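Long-range contacts in extracellular solute-binding protein, family 7 (Colwellia psychrerythraea, PDB 4PET), which binds pyruvate together with a calcium ion and probably delivers such small organic acids from the periplasm to a TRAP-type membrane transporter: residues Tyr29-Ala34 with Gln87-His92; Met143-Gly148 with Phe243-Lys248; Gly151-Gly156 with Pro237-Gln242; Lys172-Gly177 with Leu210-Pro215. All blocks are in the same frame, centred on the assembly; numbering follows the deposited sequence.

How the interactions relate
Interactions 1 and 2, with centres about 10 Å apart, lie in one five-stranded sheet, where strand 90-93 pairs with strand 240-246. Interaction 3 uses the start of that same strand 240-246 and leads over to the second sheet, in which interaction 4 lies, in keeping with the two-lobed plan of binding proteins; the centres of interactions 3 and 4 are again about 10 Å apart, and both touch the calcium ion and pyruvate. Along the chain interaction 1 closes first, while 4 is nested inside 3 and 3 inside 2. The ligand site thus draws on the crossing segments of interaction 3 and on the second-sheet segments of interaction 4.

Interaction 1: residues Tyr29-Ala34 with Gln87-His92; sequences YRWKLA and QYQMGH
Gln89 and Trp31 lie one over the other. CG of Gln89 lies over the middle of the five-membered ring of Trp31, 3.6 Å from its centroid, and the bend at the second torsion (chi2 89°) lays the amide within 6° of parallel with the indole. From this position OE1 of Gln89 accepts a nearly straight hydrogen bond from Lys32 N (2.8 Å), while NE2 reaches Arg30 O through a water. Met90 adds a Met-aromatic contact, its selenium lying at the edge of the same indole. With an alanine in place of Trp31, the Gln89 chain would probably lose the flat surface under its CB, CG and amide, leaving that end held by its polar bonds, and Met90 would face a gap. Beyond the glutamine the backbones pair as parallel strands, Ala34 N bonding to Met90 O (2.9 Å) and His92 N to Ala34 O (3.0 Å); the sheet order, 63-68, 29-35, 90-93, 240-246, 142-149, is that of type II periplasmic binding proteins. Lys32 takes the torsion between backbone N and carbonyl carbon (chi1 39°), and its extended chain passes CE over one face of the Tyr88 ring, with NZ in a cation-pi contact 5.0 Å from the centroid. Ala34 CB sits on the opposite face, 3.6 Å from that centroid, clamping the tyrosine, whose hydroxyl bonds to Asp68.

Interaction 2: residues Met143-Gly148 with Phe243-Lys248; sequences MSFPGG and FMVNQK
The carbonyl oxygen of Met143 receives the hydrogen bond of Val245 N at 2.8 Å and, beside it, a CA-H contact from Met244 CA. Met143 N returns the bond to Val245 O, and a second reciprocal pair joins Phe145 and Phe243, so two hydrogen-bonded pairs flank the non-hydrogen-bonded pair Ser144-Met244 in this antiparallel pairing of strands far apart in sequence. On the Phe145 face, CE1 of that ring meets Val245 CG2 at 4.0 Å, while CD2 of Phe243 lies 3.6 Å from Gly147 CA and Pro146 O is at its ring edge. Gln247, bent at chi2 (77°), crosses Met143 at about a right angle, its OE1 lying 3.1 Å from Met143 CG, while NE2 bonds to Asn251. Shortened to an alanine, Gln247 would no longer lie across Met143, and Asn251 would probably be left without its amide partner. Strand 142-149 is one outermost strand of the five-stranded sheet, beside strand 240-246, with helix 255-290 against Phe145, Phe243 and Val245, and helix 129-137 against Ser144 and Pro146.

Interaction 3: residues Gly151-Gly156 with Pro237-Gln242; sequences GNQMGG and PGTELQ. With CA (calcium ion), chain E; PYR (pyruvic acid), chain D.
Asn152 and Pro237 make the close part of this contact. Pro237 O lies 3.1 Å from Asn152 CA in a CA-H contact, and the flat end of the asparagine lies along the proline backbone, with OD1 of Asn152 3.3 Å from Pro237 CA. ND2 of Asn152 is hydrogen-bonded across the dimer interface to Asp347 of the second subunit, whose Tyr350 also packs on both Asn152 and Pro237. Toward the ligand the fit is looser: Gly151 O stays 3.8 Å from Thr239 N, and no clear hydrogen bond joins the two segments. Here Gln153 stretches its chain past Thr239 at about a right angle, and its amide end is one of the calcium ligands and part of the pyruvate site. The threonine is turned with OG1 beside its own backbone N (chi1 -59°), where OG1 bonds to Glu236, another calcium ligand; this second-shell bond probably steadies that carboxylate. The methyl CG2 of Thr239 is thereby directed to the ligand, 3.9 Å from pyruvate O3, and Leu241 CD2 approaches the pyruvate methyl CB at the same distance. Further on the segments diverge: Gly155 and Gly156 form a classic beta bulge opposite Tyr231 on strand 229-231. The contact therefore sits where strand 142-149 has ended and strand 156-158 of the other sheet is about to begin, beside the start of strand 240-246, as in a hinge between the lobes.

Interaction 4: residues Lys172-Gly177 with Leu210-Pro215; sequences KMRIPG and LEWVGP. With CA (calcium ion), chain E; PYR (pyruvic acid), chain D.
A single parallel bridge, Arg174 with Leu210, joins the backbones, and Glu211 N continues it with a hydrogen bond to Arg174 O (3.0 Å). From there the side chains of Arg174 and Glu211 reach the ligand and the metal. The guanidinium edge faces the pyruvate (PYR) carboxylate, Arg174 NH1 bonding to PYR O (2.7 Å) and Arg174 NH2 to PYR OXT (2.9 Å), a clamp characteristic of TRAP solute-binding proteins. Arg174 NH1 also bonds to Glu211 O (2.9 Å) and NE to Ile193 O, so that together with the two carboxylate bonds the rotation of the group is fixed; the Trp212 ring brings its edge, CE3, over the guanidinium face. Glu211 chelates the calcium ion through OE1 and OE2, its chain folding back from a CG between backbone N and carbonyl carbon (chi1 69°). Trp212 O, pyruvate O and O3, Gln153 and Glu236 complete the site. Strand 172-174 lies between strands 189-191 and 209-210, and Leu198 of helix 198-204 packs against Arg174, Leu210 and Trp212.

Interaction 1: residues Tyr29-Ala34 with Gln87-His92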
loop_
_atom_site.group_PDB
_atom_site.type_symbol
_atom_site.label_atom_id
_atom_site.label_comp_id
_atom_site.label_asym_id
_atom_site.label_seq_id
_atom_site.Cartn_x
_atom_site.Cartn_y
_atom_site.Cartn_z
ATOM N N TYR A 29 17.309 24.587 -12.146
ATOM C CA TYR A 29 17.952 23.323 -12.486
ATOM C C TYR A 29 17.140 22.605 -13.565
ATOM O O TYR A 29 15.913 22.541 -13.503
ATOM C CB TYR A 29 18.071 22.456 -11.219
ATOM C CG TYR A 29 18.868 23.167 -10.132
ATOM C CD1 TYR A 29 18.276 24.103 -9.304
ATOM C CD2 TYR A 29 20.228 22.926 -9.975
ATOM C CE1 TYR A 29 19.018 24.786 -8.339
ATOM C CE2 TYR A 29 20.973 23.580 -9.009
ATOM C CZ TYR A 29 20.365 24.507 -8.199
ATOM O OH TYR A 29 21.108 25.145 -7.263
ATOM N N ARG A 30 17.847 22.100 -14.566
ATOM C CA ARG A 30 17.260 21.339 -15.657
ATOM C C ARG A 30 17.960 19.990 -15.703
ATOM O O ARG A 30 19.133 19.891 -16.060
ATOM C CB ARG A 30 17.426 22.123 -16.954
ATOM C CG ARG A 30 16.623 23.396 -16.932
ATOM C CD ARG A 30 17.061 24.304 -18.018
ATOM N NE ARG A 30 18.432 24.718 -17.808
ATOM C CZ ARG A 30 18.805 25.823 -17.189
ATOM N NH1 ARG A 30 17.905 26.670 -16.693
ATOM N NH2 ARG A 30 20.093 26.087 -17.077
ATOM N N TRP A 31 17.236 18.961 -15.289
ATOM C CA TRP A 31 17.758 17.619 -15.173
ATOM C C TRP A 31 17.172 16.722 -16.261
ATOM O O TRP A 31 16.181 17.075 -16.884
ATOM C CB TRP A 31 17.327 17.044 -13.831
ATOM C CG TRP A 31 18.234 17.441 -12.690
ATOM C CD1 TRP A 31 19.148 18.456 -12.672
ATOM C CD2 TRP A 31 18.315 16.800 -11.425
ATOM N NE1 TRP A 31 19.786 18.495 -11.441
ATOM C CE2 TRP A 31 19.291 17.483 -10.664
ATOM C CE3 TRP A 31 17.654 15.721 -10.844
ATOM C CZ2 TRP A 31 19.635 17.090 -9.390
ATOM C CZ3 TRP A 31 18.003 15.346 -9.557
ATOM C CH2 TRP A 31 18.967 16.031 -8.852
ATOM N N LYS A 32 17.786 15.562 -16.460
ATOM C CA LYS A 32 17.214 14.509 -17.286
ATOM C C LYS A 32 17.172 13.172 -16.566
ATOM O O LYS A 32 18.041 12.834 -15.740
ATOM C CB LYS A 32 17.921 14.373 -18.638
ATOM C CG LYS A 32 19.386 14.532 -18.632
ATOM C CD LYS A 32 19.854 14.949 -20.031
ATOM C CE LYS A 32 21.273 14.502 -20.317
ATOM N NZ LYS A 32 21.537 14.409 -21.789
ATOM N N LEU A 33 16.126 12.417 -16.874
ATOM C CA LEU A 33 15.915 11.107 -16.265
ATOM C C LEU A 33 15.955 10.081 -17.399
ATOM O O LEU A 33 15.304 10.276 -18.429
ATOM C CB LEU A 33 14.609 11.057 -15.477
ATOM C CG LEU A 33 14.245 9.679 -14.878
ATOM C CD1 LEU A 33 13.309 9.884 -13.692
ATOM C CD2 LEU A 33 13.593 8.707 -15.881
ATOM N N ALA A 34 16.766 9.027 -17.242
ATOM C CA ALA A 34 16.735 7.904 -18.188
ATOM C C ALA A 34 15.916 6.762 -17.618
ATOM O O ALA A 34 16.202 6.270 -16.532
ATOM C CB ALA A 34 18.134 7.405 -18.491
ATOM N N GLN A 87 25.957 11.259 -16.482
ATOM C CA GLN A 87 25.430 11.649 -17.785
ATOM C C GLN A 87 23.917 11.928 -17.676
ATOM O O GLN A 87 23.382 12.829 -18.324
ATOM C CB GLN A 87 25.682 10.561 -18.794
ATOM C CG GLN A 87 24.893 10.741 -20.046
ATOM C CD GLN A 87 25.335 9.764 -21.113
ATOM O OE1 GLN A 87 26.219 8.908 -20.882
ATOM N NE2 GLN A 87 24.720 9.873 -22.291
ATOM N N TYR A 88 23.230 11.117 -16.891
ATOM C CA TYR A 88 21.871 11.449 -16.456
ATOM C C TYR A 88 21.870 11.665 -14.952
ATOM O O TYR A 88 22.496 10.900 -14.201
ATOM C CB TYR A 88 20.874 10.319 -16.776
ATOM C CG TYR A 88 20.428 10.288 -18.228
ATOM C CD1 TYR A 88 21.212 9.682 -19.201
ATOM C CD2 TYR A 88 19.223 10.856 -18.615
ATOM C CE1 TYR A 88 20.822 9.662 -20.520
ATOM C CE2 TYR A 88 18.815 10.845 -19.928
ATOM C CZ TYR A 88 19.623 10.235 -20.878
ATOM O OH TYR A 88 19.244 10.211 -22.192
ATOM N N GLN A 89 21.111 12.657 -14.500
ATOM C CA GLN A 89 21.007 12.911 -13.063
ATOM C C GLN A 89 20.145 11.866 -12.381
ATOM O O GLN A 89 20.313 11.607 -11.201
ATOM C CB GLN A 89 20.456 14.315 -12.797
ATOM C CG GLN A 89 21.408 15.450 -13.186
ATOM C CD GLN A 89 21.271 15.923 -14.632
ATOM O OE1 GLN A 89 20.426 15.448 -15.401
ATOM N NE2 GLN A 89 22.108 16.878 -15.001
HETATM N N MSE A 90 19.203 11.279 -13.120
HETATM C CA MSE A 90 18.277 10.310 -12.547
HETATM C C MSE A 90 17.973 9.161 -13.477
HETATM O O MSE A 90 18.134 9.258 -14.699
HETATM C CB MSE A 90 16.923 10.976 -12.213
HETATM C CG MSE A 90 16.985 12.015 -11.159
HETATM SE SE MSE A 90 15.183 12.762 -10.910
HETATM C CE MSE A 90 14.510 11.201 -10.004
ATOM N N GLY A 91 17.494 8.073 -12.886
ATOM C CA GLY A 91 17.039 6.945 -13.678
ATOM C C GLY A 91 15.780 6.373 -13.046
ATOM O O GLY A 91 15.453 6.692 -11.897
ATOM N N HIS A 92 15.096 5.524 -13.802
ATOM C CA HIS A 92 13.978 4.737 -13.326
ATOM C C HIS A 92 14.065 3.351 -13.969
ATOM O O HIS A 92 14.166 3.186 -15.215
ATOM C CB HIS A 92 12.647 5.477 -13.569
ATOM C CG HIS A 92 11.475 4.842 -12.891
ATOM N ND1 HIS A 92 10.553 4.080 -13.578
ATOM C CD2 HIS A 92 11.076 4.819 -11.599
ATOM C CE1 HIS A 92 9.627 3.646 -12.759
ATOM N NE2 HIS A 92 9.923 4.076 -11.538
HETATM O O HOH W 1 21.399 18.464 -17.222
#

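Interaction 2: residues Met143-Gly148 with Phe243-Lys248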
loop_
_atom_site.group_PDB
_atom_site.type_symbol
_atom_site.label_atom_id
_atom_site.label_comp_id
_atom_site.label_asym_id
_atom_site.label_seq_id
_atom_site.Cartn_x
_atom_site.Cartn_y
_atom_site.Cartn_z
HETATM N N MSE A 143 22.081 7.150 -5.257
HETATM C CA MSE A 143 21.018 7.087 -4.256
HETATM C C MSE A 143 19.887 6.342 -4.923
HETATM O O MSE A 143 19.521 6.632 -6.079
HETATM C CB MSE A 143 20.558 8.487 -3.824
HETATM C CG MSE A 143 21.653 9.447 -3.375
HETATM SE SE MSE A 143 20.991 11.297 -3.391
HETATM C CE MSE A 143 20.083 11.354 -1.687
ATOM N N SER A 144 19.359 5.351 -4.221
ATOM C CA SER A 144 18.256 4.557 -4.744
ATOM C C SER A 144 17.067 4.695 -3.830
ATOM O O SER A 144 17.235 4.710 -2.603
ATOM C CB SER A 144 18.657 3.096 -4.841
ATOM O OG SER A 144 17.660 2.345 -5.485
ATOM N N PHE A 145 15.888 4.819 -4.457
ATOM C CA PHE A 145 14.587 5.034 -3.793
ATOM C C PHE A 145 13.542 4.120 -4.415
ATOM O O PHE A 145 13.638 3.814 -5.626
ATOM C CB PHE A 145 14.087 6.459 -4.031
ATOM C CG PHE A 145 15.001 7.523 -3.509
ATOM C CD1 PHE A 145 16.073 7.958 -4.254
ATOM C CD2 PHE A 145 14.750 8.124 -2.285
ATOM C CE1 PHE A 145 16.916 8.957 -3.771
ATOM C CE2 PHE A 145 15.573 9.123 -1.797
ATOM C CZ PHE A 145 16.662 9.534 -2.528
ATOM N N PRO A 146 12.537 3.687 -3.618
ATOM C CA PRO A 146 11.390 2.934 -4.159
ATOM C C PRO A 146 10.830 3.658 -5.381
ATOM O O PRO A 146 10.665 4.868 -5.297
ATOM C CB PRO A 146 10.388 2.947 -2.988
ATOM C CG PRO A 146 11.308 2.889 -1.735
ATOM C CD PRO A 146 12.446 3.840 -2.146
ATOM N N GLY A 147 10.552 2.947 -6.484
ATOM C CA GLY A 147 10.083 3.586 -7.707
ATOM C C GLY A 147 8.713 3.109 -8.202
ATOM O O GLY A 147 8.316 3.456 -9.305
ATOM N N GLY A 148 8.036 2.293 -7.387
ATOM C CA GLY A 148 6.680 1.834 -7.644
ATOM C C GLY A 148 6.530 0.328 -7.548
ATOM O O GLY A 148 7.342 -0.412 -8.123
ATOM N N PHE A 243 13.844 4.358 -8.435
ATOM C CA PHE A 243 14.425 5.591 -8.943
ATOM C C PHE A 243 15.866 5.584 -8.470
ATOM O O PHE A 243 16.167 5.140 -7.332
ATOM C CB PHE A 243 13.798 6.867 -8.353
ATOM C CG PHE A 243 12.416 7.221 -8.878
ATOM C CD1 PHE A 243 12.269 7.849 -10.098
ATOM C CD2 PHE A 243 11.279 6.980 -8.110
ATOM C CE1 PHE A 243 11.037 8.205 -10.582
ATOM C CE2 PHE A 243 10.024 7.328 -8.590
ATOM C CZ PHE A 243 9.909 7.931 -9.852
HETATM N N MSE A 244 16.745 6.113 -9.316
HETATM C CA MSE A 244 18.143 6.342 -8.952
HETATM C C MSE A 244 18.486 7.810 -9.176
HETATM O O MSE A 244 18.056 8.420 -10.146
HETATM C CB MSE A 244 19.096 5.478 -9.796
HETATM C CG MSE A 244 19.127 4.024 -9.349
HETATM SE SE MSE A 244 20.368 2.904 -10.288
HETATM C CE MSE A 244 19.439 2.910 -12.032
ATOM N N VAL A 245 19.263 8.370 -8.262
ATOM C CA VAL A 245 19.686 9.745 -8.392
ATOM C C VAL A 245 21.188 9.814 -8.174
ATOM O O VAL A 245 21.719 9.243 -7.227
ATOM C CB VAL A 245 19.026 10.628 -7.330
ATOM C CG1 VAL A 245 19.455 12.088 -7.525
ATOM C CG2 VAL A 245 17.537 10.517 -7.388
ATOM N N ASN A 246 21.872 10.509 -9.063
ATOM C CA ASN A 246 23.292 10.731 -8.896
ATOM C C ASN A 246 23.537 11.626 -7.678
ATOM O O ASN A 246 23.014 12.730 -7.614
ATOM C CB ASN A 246 23.850 11.380 -10.164
ATOM C CG ASN A 246 25.310 11.710 -10.034
ATOM O OD1 ASN A 246 25.667 12.793 -9.574
ATOM N ND2 ASN A 246 26.176 10.760 -10.433
ATOM N N GLN A 247 24.314 11.133 -6.712
ATOM C CA GLN A 247 24.538 11.831 -5.429
ATOM C C GLN A 247 25.079 13.243 -5.628
ATOM O O GLN A 247 24.631 14.201 -4.970
ATOM C CB GLN A 247 25.522 11.020 -4.577
ATOM C CG GLN A 247 25.830 11.606 -3.209
ATOM C CD GLN A 247 24.733 11.375 -2.207
ATOM O OE1 GLN A 247 24.339 10.226 -1.943
ATOM N NE2 GLN A 247 24.225 12.472 -1.623
ATOM N N LYS A 248 26.049 13.384 -6.536
ATOM C CA LYS A 248 26.634 14.687 -6.796
ATOM C C LYS A 248 25.620 15.653 -7.367
ATOM O O LYS A 248 25.597 16.815 -6.982
ATOM C CB LYS A 248 27.850 14.568 -7.708
ATOM C CG LYS A 248 29.071 14.005 -6.948
ATOM C CD LYS A 248 30.295 13.858 -7.848
ATOM C CE LYS A 248 31.539 13.527 -7.032
ATOM N NZ LYS A 248 31.996 14.724 -6.271
#

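Interaction 3: residues Gly151-Gly156 with Pro237-Gln242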
loop_
_atom_site.group_PDB
_atom_site.type_symbol
_atom_site.label_atom_id
_atom_site.label_comp_id
_atom_site.label_asym_id
_atom_site.label_seq_id
_atom_site.Cartn_x
_atom_site.Cartn_y
_atom_site.Cartn_z
ATOM N N GLY A 151 2.719 -4.953 -7.127
ATOM C CA GLY A 151 2.039 -6.026 -6.422
ATOM C C GLY A 151 2.493 -7.396 -6.944
ATOM O O GLY A 151 3.532 -7.524 -7.570
ATOM N N ASN A 152 1.729 -8.432 -6.619
ATOM C CA ASN A 152 2.170 -9.805 -6.823
ATOM C C ASN A 152 2.109 -10.128 -8.323
ATOM O O ASN A 152 1.116 -9.819 -9.002
ATOM C CB ASN A 152 1.214 -10.744 -6.059
ATOM C CG ASN A 152 1.938 -11.883 -5.386
ATOM O OD1 ASN A 152 2.641 -12.647 -6.035
ATOM N ND2 ASN A 152 1.800 -11.978 -4.064
ATOM N N GLN A 153 3.160 -10.719 -8.872
ATOM C CA GLN A 153 3.202 -10.892 -10.328
ATOM C C GLN A 153 2.802 -12.300 -10.736
ATOM O O GLN A 153 2.932 -13.241 -9.952
ATOM C CB GLN A 153 4.602 -10.554 -10.869
ATOM C CG GLN A 153 5.003 -9.116 -10.595
ATOM C CD GLN A 153 6.238 -8.683 -11.308
ATOM O OE1 GLN A 153 6.964 -9.516 -11.887
ATOM N NE2 GLN A 153 6.469 -7.370 -11.341
HETATM N N MSE A 154 2.319 -12.439 -11.975
HETATM C CA MSE A 154 1.939 -13.738 -12.510
HETATM C C MSE A 154 3.206 -14.515 -12.871
HETATM O O MSE A 154 4.273 -13.913 -13.066
HETATM C CB MSE A 154 1.001 -13.567 -13.733
HETATM C CG MSE A 154 -0.332 -12.888 -13.383
HETATM SE SE MSE A 154 -1.457 -14.097 -12.398
HETATM C CE MSE A 154 -1.764 -15.351 -13.846
ATOM N N GLY A 155 3.095 -15.845 -12.921
ATOM C CA GLY A 155 4.211 -16.735 -13.205
ATOM C C GLY A 155 4.741 -16.615 -14.628
ATOM O O GLY A 155 5.906 -16.969 -14.907
ATOM N N GLY A 156 3.879 -16.143 -15.532
ATOM C CA GLY A 156 4.297 -15.889 -16.897
ATOM C C GLY A 156 3.525 -16.620 -17.962
ATOM O O GLY A 156 2.524 -17.303 -17.708
ATOM N N PRO A 237 6.511 -11.524 -5.501
ATOM C CA PRO A 237 5.293 -11.197 -4.719
ATOM C C PRO A 237 5.011 -9.723 -4.529
ATOM O O PRO A 237 3.867 -9.364 -4.222
ATOM C CB PRO A 237 5.572 -11.817 -3.348
ATOM C CG PRO A 237 7.107 -11.866 -3.266
ATOM C CD PRO A 237 7.528 -12.208 -4.691
ATOM N N GLY A 238 6.042 -8.890 -4.692
ATOM C CA GLY A 238 5.970 -7.489 -4.334
ATOM C C GLY A 238 7.073 -6.673 -5.000
ATOM O O GLY A 238 7.885 -6.029 -4.344
ATOM N N THR A 239 7.046 -6.683 -6.322
ATOM C CA THR A 239 8.061 -6.037 -7.129
ATOM C C THR A 239 8.029 -4.534 -7.029
ATOM O O THR A 239 7.086 -3.882 -7.467
ATOM C CB THR A 239 7.937 -6.488 -8.594
ATOM O OG1 THR A 239 8.077 -7.906 -8.640
ATOM C CG2 THR A 239 9.000 -5.808 -9.481
ATOM N N GLU A 240 9.074 -3.990 -6.416
ATOM C CA GLU A 240 9.226 -2.543 -6.307
ATOM C C GLU A 240 10.230 -2.087 -7.343
ATOM O O GLU A 240 11.344 -2.626 -7.413
ATOM C CB GLU A 240 9.733 -2.155 -4.917
ATOM C CG GLU A 240 9.820 -0.673 -4.693
ATOM C CD GLU A 240 8.460 -0.037 -4.423
ATOM O OE1 GLU A 240 7.617 -0.645 -3.708
ATOM O OE2 GLU A 240 8.263 1.088 -4.904
ATOM N N LEU A 241 9.867 -1.092 -8.143
ATOM C CA LEU A 241 10.867 -0.546 -9.059
ATOM C C LEU A 241 11.794 0.417 -8.308
ATOM O O LEU A 241 11.739 0.537 -7.079
ATOM C CB LEU A 241 10.208 0.135 -10.261
ATOM C CG LEU A 241 9.205 -0.765 -11.004
ATOM C CD1 LEU A 241 8.486 0.003 -12.102
ATOM C CD2 LEU A 241 9.883 -1.986 -11.605
ATOM N N GLN A 242 12.647 1.095 -9.070
ATOM C CA GLN A 242 13.684 1.922 -8.495
ATOM C C GLN A 242 13.768 3.264 -9.199
ATOM O O GLN A 242 13.776 3.303 -10.430
ATOM C CB GLN A 242 14.988 1.149 -8.745
ATOM C CG GLN A 242 16.185 1.910 -8.764
ATOM C CD GLN A 242 17.376 1.008 -9.013
ATOM O OE1 GLN A 242 17.560 0.454 -10.105
ATOM N NE2 GLN A 242 18.184 0.845 -7.989
HETATM CA CA CA E . 8.622 -9.634 -13.543
HETATM C C PYR D . 10.450 -7.180 -14.713
HETATM O O PYR D . 10.304 -8.468 -14.873
HETATM O OXT PYR D . 11.438 -6.625 -15.355
HETATM C CA PYR D . 9.526 -6.429 -13.956
HETATM O O3 PYR D . 8.668 -7.014 -13.159
HETATM C CB PYR D . 9.451 -4.938 -14.079
#

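Interaction 4: residues Lys172-Gly177 with Leu210-Pro215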
loop_
_atom_site.group_PDB
_atom_site.type_symbol
_atom_site.label_atom_id
_atom_site.label_comp_id
_atom_site.label_asym_id
_atom_site.label_seq_id
_atom_site.Cartn_x
_atom_site.Cartn_y
_atom_site.Cartn_z
ATOM N N LYS A 172 14.273 -22.072 -22.093
ATOM C CA LYS A 172 14.723 -20.690 -22.276
ATOM C C LYS A 172 13.672 -19.707 -21.860
ATOM O O LYS A 172 12.652 -19.593 -22.528
ATOM C CB LYS A 172 15.084 -20.441 -23.737
ATOM C CG LYS A 172 16.295 -21.296 -24.196
ATOM C CD LYS A 172 16.628 -21.086 -25.662
ATOM C CE LYS A 172 15.487 -21.486 -26.591
ATOM N NZ LYS A 172 15.319 -22.950 -26.597
HETATM N N MSE A 173 13.915 -18.973 -20.771
HETATM C CA MSE A 173 12.864 -18.125 -20.238
HETATM C C MSE A 173 13.367 -16.740 -19.861
HETATM O O MSE A 173 14.372 -16.609 -19.167
HETATM C CB MSE A 173 12.232 -18.785 -18.995
HETATM C CG MSE A 173 11.176 -17.947 -18.336
HETATM SE SE MSE A 173 10.287 -18.810 -16.820
HETATM C CE MSE A 173 8.916 -17.461 -16.598
ATOM N N ARG A 174 12.666 -15.700 -20.308
ATOM C CA ARG A 174 12.937 -14.372 -19.785
ATOM C C ARG A 174 12.343 -14.215 -18.389
ATOM O O ARG A 174 11.112 -14.231 -18.207
ATOM C CB ARG A 174 12.414 -13.283 -20.714
ATOM C CG ARG A 174 12.836 -11.918 -20.325
ATOM C CD ARG A 174 11.834 -11.250 -19.387
ATOM N NE ARG A 174 12.384 -10.009 -18.878
ATOM C CZ ARG A 174 11.917 -9.317 -17.850
ATOM N NH1 ARG A 174 10.847 -9.713 -17.191
ATOM N NH2 ARG A 174 12.540 -8.217 -17.471
ATOM N N ILE A 175 13.233 -14.089 -17.406
ATOM C CA ILE A 175 12.860 -13.918 -16.010
ATOM C C ILE A 175 14.077 -13.326 -15.273
ATOM O O ILE A 175 15.158 -13.894 -15.325
ATOM C CB ILE A 175 12.422 -15.254 -15.385
ATOM C CG1 ILE A 175 11.909 -15.064 -13.947
ATOM C CG2 ILE A 175 13.549 -16.335 -15.516
ATOM C CD1 ILE A 175 11.274 -16.314 -13.375
ATOM N N PRO A 176 13.899 -12.166 -14.620
ATOM C CA PRO A 176 15.009 -11.492 -13.933
ATOM C C PRO A 176 15.212 -11.918 -12.477
ATOM O O PRO A 176 14.500 -12.794 -11.921
ATOM C CB PRO A 176 14.593 -10.030 -13.990
ATOM C CG PRO A 176 13.046 -10.097 -13.862
ATOM C CD PRO A 176 12.635 -11.403 -14.489
ATOM N N GLY A 177 16.207 -11.284 -11.860
ATOM C CA GLY A 177 16.379 -11.339 -10.435
ATOM C C GLY A 177 16.683 -12.716 -9.926
ATOM O O GLY A 177 17.206 -13.613 -10.638
ATOM N N LEU A 210 8.192 -16.535 -20.861
ATOM C CA LEU A 210 8.653 -15.306 -20.251
ATOM C C LEU A 210 7.693 -14.932 -19.161
ATOM O O LEU A 210 6.543 -15.398 -19.136
ATOM C CB LEU A 210 8.745 -14.165 -21.278
ATOM C CG LEU A 210 7.462 -13.697 -21.990
ATOM C CD1 LEU A 210 6.635 -12.730 -21.138
ATOM C CD2 LEU A 210 7.863 -13.042 -23.286
ATOM N N GLU A 211 8.153 -14.073 -18.273
ATOM C CA GLU A 211 7.236 -13.392 -17.386
ATOM C C GLU A 211 7.511 -11.911 -17.535
ATOM O O GLU A 211 8.625 -11.493 -17.913
ATOM C CB GLU A 211 7.356 -13.923 -15.951
ATOM C CG GLU A 211 8.629 -13.604 -15.210
ATOM C CD GLU A 211 8.609 -12.176 -14.667
ATOM O OE1 GLU A 211 9.543 -11.412 -14.955
ATOM O OE2 GLU A 211 7.634 -11.804 -13.975
ATOM N N TRP A 212 6.489 -11.104 -17.304
ATOM C CA TRP A 212 6.683 -9.667 -17.293
ATOM C C TRP A 212 6.124 -9.106 -15.979
ATOM O O TRP A 212 6.890 -8.993 -15.021
ATOM C CB TRP A 212 6.128 -9.000 -18.553
ATOM C CG TRP A 212 6.182 -7.529 -18.501
ATOM C CD1 TRP A 212 5.118 -6.670 -18.521
ATOM C CD2 TRP A 212 7.345 -6.722 -18.364
ATOM N NE1 TRP A 212 5.550 -5.380 -18.404
ATOM C CE2 TRP A 212 6.920 -5.379 -18.304
ATOM C CE3 TRP A 212 8.719 -7.000 -18.292
ATOM C CZ2 TRP A 212 7.807 -4.317 -18.200
ATOM C CZ3 TRP A 212 9.597 -5.948 -18.175
ATOM C CH2 TRP A 212 9.144 -4.618 -18.121
ATOM N N VAL A 213 4.820 -8.819 -15.912
ATOM C CA VAL A 213 4.221 -8.316 -14.674
ATOM C C VAL A 213 2.941 -9.034 -14.269
ATOM O O VAL A 213 2.845 -9.635 -13.190
ATOM C CB VAL A 213 3.950 -6.800 -14.765
ATOM C CG1 VAL A 213 3.169 -6.333 -13.528
ATOM C CG2 VAL A 213 5.287 -6.034 -14.902
ATOM N N GLY A 214 1.952 -8.975 -15.146
ATOM C CA GLY A 214 0.622 -9.427 -14.805
ATOM C C GLY A 214 -0.399 -8.742 -15.684
ATOM O O GLY A 214 -0.060 -8.107 -16.687
ATOM N N PRO A 215 -1.673 -8.865 -15.305
ATOM C CA PRO A 215 -2.774 -8.335 -16.114
ATOM C C PRO A 215 -2.691 -6.834 -16.316
ATOM O O PRO A 215 -3.242 -6.307 -17.289
ATOM C CB PRO A 215 -4.017 -8.688 -15.290
ATOM C CG PRO A 215 -3.634 -9.782 -14.436
ATOM C CD PRO A 215 -2.148 -9.656 -14.163
HETATM CA CA CA E . 8.622 -9.634 -13.543
HETATM C C PYR D . 10.450 -7.180 -14.713
HETATM O O PYR D . 10.304 -8.468 -14.873
HETATM O OXT PYR D . 11.438 -6.625 -15.355
HETATM C CA PYR D . 9.526 -6.429 -13.956
HETATM O O3 PYR D . 8.668 -7.014 -13.159
HETATM C CB PYR D . 9.451 -4.938 -14.079
#